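Local coordinates for protein xylulose kinase (Escherichia coli, PDB 2ITM) that catalyses the ATP-dependent phosphorylation of D-xylulose to D-xylulose 5-phosphate and, less efficiently, that of 1-deoxy-D-xylulose, at residues M168-R182 with H275-L287. Numbering follows the deposited sequence.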
loop_
_atom_site.group_PDB
_atom_site.type_symbol
_atom_site.label_atom_id
_atom_site.label_comp_id
_atom_site.label_asym_id
_atom_site.label_seq_id
_atom_site.Cartn_x
_atom_site.Cartn_y
_atom_site.Cartn_z
ATOM N N MET A 168 -34.436 27.784 6.463
ATOM C CA MET A 168 -34.388 26.696 7.432
ATOM C C MET A 168 -33.273 25.648 7.185
ATOM O O MET A 168 -32.742 25.064 8.100
ATOM C CB MET A 168 -35.749 26.017 7.538
ATOM C CG MET A 168 -36.878 26.947 7.961
ATOM S SD MET A 168 -36.691 27.619 9.607
ATOM C CE MET A 168 -38.170 28.567 9.719
ATOM N N SER A 169 -32.941 25.408 5.928
ATOM C CA SER A 169 -31.927 24.443 5.578
ATOM C C SER A 169 -30.513 24.901 5.910
ATOM O O SER A 169 -29.734 24.122 6.388
ATOM C CB SER A 169 -32.055 23.995 4.113
ATOM O OG SER A 169 -31.504 24.929 3.219
ATOM N N ASP A 170 -30.226 26.156 5.630
ATOM C CA ASP A 170 -28.938 26.721 5.983
ATOM C C ASP A 170 -28.849 26.946 7.498
ATOM O O ASP A 170 -27.855 26.629 8.121
ATOM C CB ASP A 170 -28.719 28.034 5.220
ATOM C CG ASP A 170 -27.360 28.080 4.492
ATOM O OD1 ASP A 170 -27.069 29.141 3.906
ATOM O OD2 ASP A 170 -26.545 27.150 4.464
ATOM N N ALA A 171 -29.922 27.503 8.066
ATOM C CA ALA A 171 -30.009 27.769 9.489
ATOM C C ALA A 171 -29.834 26.511 10.343
ATOM O O ALA A 171 -29.239 26.569 11.395
ATOM C CB ALA A 171 -31.304 28.470 9.824
ATOM N N ALA A 172 -30.367 25.394 9.883
ATOM C CA ALA A 172 -30.197 24.142 10.581
ATOM C C ALA A 172 -28.723 23.814 10.783
ATOM O O ALA A 172 -28.340 23.248 11.789
ATOM C CB ALA A 172 -30.889 23.044 9.849
ATOM N N GLY A 173 -27.903 24.198 9.815
ATOM C CA GLY A 173 -26.490 23.925 9.856
ATOM C C GLY A 173 -25.666 24.722 10.843
ATOM O O GLY A 173 -24.490 24.481 10.966
ATOM N N THR A 174 -26.275 25.673 11.534
ATOM C CA THR A 174 -25.567 26.500 12.501
ATOM C C THR A 174 -25.327 25.778 13.816
ATOM O O THR A 174 -24.355 26.038 14.496
ATOM C CB THR A 174 -26.318 27.828 12.777
ATOM O OG1 THR A 174 -27.592 27.573 13.363
ATOM C CG2 THR A 174 -26.619 28.563 11.503
ATOM N N MET A 175 -26.242 24.872 14.138
ATOM C CA MET A 175 -26.426 24.318 15.469
ATOM C C MET A 175 -27.047 25.259 16.477
ATOM O O MET A 175 -26.975 25.017 17.666
ATOM C CB MET A 175 -25.140 23.714 16.030
ATOM C CG MET A 175 -24.417 22.748 15.124
ATOM S SD MET A 175 -25.419 21.398 14.512
ATOM C CE MET A 175 -25.714 20.556 16.018
ATOM N N TRP A 176 -27.660 26.332 16.010
ATOM C CA TRP A 176 -28.441 27.177 16.892
ATOM C C TRP A 176 -29.922 26.954 16.657
ATOM O O TRP A 176 -30.753 27.431 17.414
ATOM C CB TRP A 176 -28.105 28.669 16.703
ATOM C CG TRP A 176 -26.705 29.075 17.051
ATOM C CD1 TRP A 176 -26.030 28.790 18.191
ATOM C CD2 TRP A 176 -25.810 29.839 16.239
ATOM N NE1 TRP A 176 -24.773 29.334 18.151
ATOM C CE2 TRP A 176 -24.618 29.991 16.956
ATOM C CE3 TRP A 176 -25.899 30.408 14.971
ATOM C CZ2 TRP A 176 -23.527 30.692 16.455
ATOM C CZ3 TRP A 176 -24.819 31.096 14.480
ATOM C CH2 TRP A 176 -23.647 31.232 15.220
ATOM N N LEU A 177 -30.245 26.240 15.584
ATOM C CA LEU A 177 -31.631 25.969 15.231
ATOM C C LEU A 177 -32.237 24.745 15.904
ATOM O O LEU A 177 -31.645 23.681 15.951
ATOM C CB LEU A 177 -31.821 25.886 13.723
ATOM C CG LEU A 177 -33.293 25.942 13.286
ATOM C CD1 LEU A 177 -33.796 27.365 13.234
ATOM C CD2 LEU A 177 -33.492 25.241 11.970
ATOM N N ASP A 178 -33.441 24.916 16.417
ATOM C CA ASP A 178 -34.268 23.789 16.776
ATOM C C ASP A 178 -34.941 23.197 15.552
ATOM O O ASP A 178 -35.908 23.736 15.055
ATOM C CB ASP A 178 -35.319 24.211 17.803
ATOM C CG ASP A 178 -36.061 23.031 18.376
ATOM O OD1 ASP A 178 -36.578 22.210 17.606
ATOM O OD2 ASP A 178 -36.176 22.848 19.594
ATOM N N VAL A 179 -34.420 22.077 15.083
ATOM C CA VAL A 179 -34.739 21.587 13.756
ATOM C C VAL A 179 -36.169 21.069 13.660
ATOM O O VAL A 179 -36.813 21.218 12.637
ATOM C CB VAL A 179 -33.749 20.521 13.297
ATOM C CG1 VAL A 179 -34.201 19.896 12.010
ATOM C CG2 VAL A 179 -32.375 21.109 13.145
ATOM N N ALA A 180 -36.655 20.473 14.741
ATOM C CA ALA A 180 -38.061 20.097 14.875
ATOM C C ALA A 180 -38.996 21.281 14.739
ATOM O O ALA A 180 -40.008 21.192 14.104
ATOM C CB ALA A 180 -38.297 19.395 16.193
ATOM N N LYS A 181 -38.631 22.394 15.353
ATOM C CA LYS A 181 -39.550 23.530 15.511
ATOM C C LYS A 181 -39.364 24.595 14.444
ATOM O O LYS A 181 -40.122 25.543 14.374
ATOM C CB LYS A 181 -39.431 24.139 16.907
ATOM C CG LYS A 181 -39.780 23.186 18.031
ATOM C CD LYS A 181 -40.233 23.933 19.267
ATOM C CE LYS A 181 -40.188 23.056 20.506
ATOM N NZ LYS A 181 -39.934 23.843 21.720
ATOM N N ARG A 182 -38.355 24.419 13.605
ATOM C CA ARG A 182 -38.058 25.371 12.544
ATOM C C ARG A 182 -37.897 26.783 13.094
ATOM O O ARG A 182 -38.357 27.749 12.510
ATOM C CB ARG A 182 -39.099 25.315 11.452
ATOM C CG ARG A 182 -39.403 23.898 10.966
ATOM C CD ARG A 182 -40.410 23.787 9.850
ATOM N NE ARG A 182 -39.828 24.018 8.539
ATOM C CZ ARG A 182 -39.141 23.131 7.847
ATOM N NH1 ARG A 182 -38.911 21.909 8.326
ATOM N NH2 ARG A 182 -38.653 23.459 6.670
ATOM N N HIS A 275 -26.459 13.236 9.239
ATOM C CA HIS A 275 -26.951 14.537 9.617
ATOM C C HIS A 275 -28.409 14.766 9.291
ATOM O O HIS A 275 -28.913 14.287 8.297
ATOM C CB HIS A 275 -26.067 15.620 9.053
ATOM C CG HIS A 275 -24.703 15.614 9.645
ATOM N ND1 HIS A 275 -23.561 15.578 8.884
ATOM C CD2 HIS A 275 -24.304 15.586 10.932
ATOM C CE1 HIS A 275 -22.512 15.556 9.678
ATOM N NE2 HIS A 275 -22.935 15.558 10.927
ATOM N N SER A 276 -29.070 15.490 10.180
ATOM C CA SER A 276 -30.475 15.779 10.046
ATOM C C SER A 276 -30.719 17.278 10.085
ATOM O O SER A 276 -30.378 17.949 11.047
ATOM C CB SER A 276 -31.275 15.059 11.130
ATOM O OG SER A 276 -32.650 15.339 11.037
ATOM N N PHE A 277 -31.287 17.792 9.015
ATOM C CA PHE A 277 -31.585 19.204 8.881
ATOM C C PHE A 277 -32.983 19.459 8.368
ATOM O O PHE A 277 -33.647 18.560 7.868
ATOM C CB PHE A 277 -30.589 19.868 7.939
ATOM C CG PHE A 277 -29.170 19.742 8.350
ATOM C CD1 PHE A 277 -28.239 19.205 7.496
ATOM C CD2 PHE A 277 -28.757 20.185 9.582
ATOM C CE1 PHE A 277 -26.938 19.096 7.866
ATOM C CE2 PHE A 277 -27.449 20.088 9.954
ATOM C CZ PHE A 277 -26.535 19.549 9.096
ATOM N N CYS A 278 -33.417 20.707 8.457
ATOM C CA CYS A 278 -34.561 21.158 7.701
ATOM C C CYS A 278 -34.258 21.136 6.207
ATOM O O CYS A 278 -33.134 21.347 5.801
ATOM C CB CYS A 278 -35.014 22.548 8.163
ATOM S SG CYS A 278 -35.505 22.698 9.884
ATOM N N HIS A 279 -35.271 20.856 5.405
ATOM C CA HIS A 279 -35.195 21.022 3.959
ATOM C C HIS A 279 -35.551 22.454 3.561
ATOM O O HIS A 279 -36.166 23.171 4.321
ATOM C CB HIS A 279 -36.122 20.015 3.269
ATOM C CG HIS A 279 -35.788 19.740 1.837
ATOM N ND1 HIS A 279 -34.776 20.386 1.165
ATOM C CD2 HIS A 279 -36.331 18.879 0.952
ATOM C CE1 HIS A 279 -34.714 19.937 -0.072
ATOM N NE2 HIS A 279 -35.650 19.023 -0.227
ATOM N N ALA A 280 -35.166 22.848 2.356
ATOM C CA ALA A 280 -35.400 24.198 1.871
ATOM C C ALA A 280 -36.838 24.424 1.400
ATOM O O ALA A 280 -37.134 25.382 0.712
ATOM C CB ALA A 280 -34.419 24.548 0.774
ATOM N N LEU A 281 -37.704 23.485 1.759
ATOM C CA LEU A 281 -39.122 23.669 1.518
ATOM C C LEU A 281 -39.922 23.562 2.798
ATOM O O LEU A 281 -39.473 22.995 3.774
ATOM C CB LEU A 281 -39.623 22.665 0.482
ATOM C CG LEU A 281 -39.050 22.762 -0.925
ATOM C CD1 LEU A 281 -39.173 21.463 -1.654
ATOM C CD2 LEU A 281 -39.674 23.905 -1.708
ATOM N N PRO A 282 -41.123 24.114 2.768
ATOM C CA PRO A 282 -41.966 24.159 3.953
ATOM C C PRO A 282 -42.398 22.767 4.372
ATOM O O PRO A 282 -42.699 21.941 3.536
ATOM C CB PRO A 282 -43.153 24.988 3.488
ATOM C CG PRO A 282 -42.600 25.823 2.388
ATOM C CD PRO A 282 -41.670 24.939 1.684
ATOM N N GLN A 283 -42.363 22.526 5.672
ATOM C CA GLN A 283 -42.719 21.249 6.254
ATOM C C GLN A 283 -41.951 20.075 5.637
ATOM O O GLN A 283 -42.478 18.986 5.506
ATOM C CB GLN A 283 -44.219 21.020 6.181
ATOM C CG GLN A 283 -45.029 21.879 7.117
ATOM C CD GLN A 283 -44.749 21.598 8.573
ATOM O OE1 GLN A 283 -45.198 20.597 9.106
ATOM N NE2 GLN A 283 -44.017 22.485 9.217
ATOM N N ARG A 284 -40.705 20.321 5.262
ATOM C CA ARG A 284 -39.847 19.273 4.769
ATOM C C ARG A 284 -38.538 19.202 5.526
ATOM O O ARG A 284 -37.979 20.217 5.908
ATOM C CB ARG A 284 -39.569 19.458 3.286
ATOM C CG ARG A 284 -40.687 19.055 2.369
ATOM C CD ARG A 284 -41.159 17.643 2.550
ATOM N NE ARG A 284 -42.519 17.642 3.047
ATOM C CZ ARG A 284 -43.582 17.576 2.283
ATOM N NH1 ARG A 284 -43.446 17.478 0.985
ATOM N NH2 ARG A 284 -44.780 17.603 2.821
ATOM N N TRP A 285 -38.053 17.980 5.701
ATOM C CA TRP A 285 -36.857 17.677 6.467
ATOM C C TRP A 285 -36.049 16.623 5.707
ATOM O O TRP A 285 -36.583 15.921 4.875
ATOM C CB TRP A 285 -37.252 17.094 7.819
ATOM C CG TRP A 285 -37.617 18.070 8.850
ATOM C CD1 TRP A 285 -36.780 18.709 9.680
ATOM C CD2 TRP A 285 -38.927 18.500 9.191
ATOM N NE1 TRP A 285 -37.479 19.529 10.526
ATOM C CE2 TRP A 285 -38.807 19.417 10.237
ATOM C CE3 TRP A 285 -40.198 18.203 8.711
ATOM C CZ2 TRP A 285 -39.898 20.034 10.807
ATOM C CZ3 TRP A 285 -41.273 18.812 9.276
ATOM C CH2 TRP A 285 -41.124 19.716 10.316
ATOM N N HIS A 286 -34.768 16.502 6.020
ATOM C CA HIS A 286 -33.892 15.569 5.328
ATOM C C HIS A 286 -32.724 15.044 6.144
ATOM O O HIS A 286 -32.284 15.664 7.104
ATOM C CB HIS A 286 -33.391 16.135 4.001
ATOM C CG HIS A 286 -32.189 17.016 4.122
ATOM N ND1 HIS A 286 -32.275 18.385 4.192
ATOM C CD2 HIS A 286 -30.870 16.724 4.165
ATOM C CE1 HIS A 286 -31.064 18.896 4.279
ATOM N NE2 HIS A 286 -30.194 17.908 4.266
ATOM N N LEU A 287 -32.235 13.886 5.741
ATOM C CA LEU A 287 -30.994 13.351 6.250
ATOM C C LEU A 287 -29.938 13.523 5.183
ATOM O O LEU A 287 -30.241 13.582 4.007
ATOM C CB LEU A 287 -31.146 11.872 6.591
ATOM C CG LEU A 287 -31.511 11.491 8.015
ATOM C CD1 LEU A 287 -32.431 12.478 8.617
ATOM C CD2 LEU A 287 -32.120 10.129 8.053
#
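Met168 opens the contact on the short helix 168-172, its CB 3.6 Å from Cys278 CB. The next residue, Ser169, lays CB against Cys278 O at 3.3 Å; its small side chain suits this close approach to a strand backbone, while OG is bonded to Asp167 and to Gly232 N. Ala172 is equally compact, and its methyl lies 3.6 Å from Phe277 CD2. Gly173, without a side chain, brings CA to Phe277 CE2 and gives its carbonyl to His78, a substrate-binding residue. The Phe277 side chain lies about 4 Å from the bound D-xylulose (nearest atoms), beside the sugar site. In this FGGY kinase, helix 168-172 of the N-terminal family domain crosses strand 275-278, outermost in a mixed sheet of the C-terminal one. Beyond the turn, Leu177 CD2 and Val179 CG1 both touch Cys278 SG, small enough to fit between aliphatic side chains. The indole of Trp285 offers an edge N-H and a pi face: NE1 donates almost straight to Val179 O at 2.8 Å, from above the carbonyl plane. Last comes Arg182, bent at chi3 (82°), its guanidinium almost perpendicular to the indole, with NH1 over the ring face in a cation-pi contact. Its several N-H groups suit clustered acceptors: NH1 donates to Arg284 O at 3.1 Å, on the carbonyl face opposite His279 N; NH2 bonds weakly to His279 O and Arg284 O and salt-bridges Glu204.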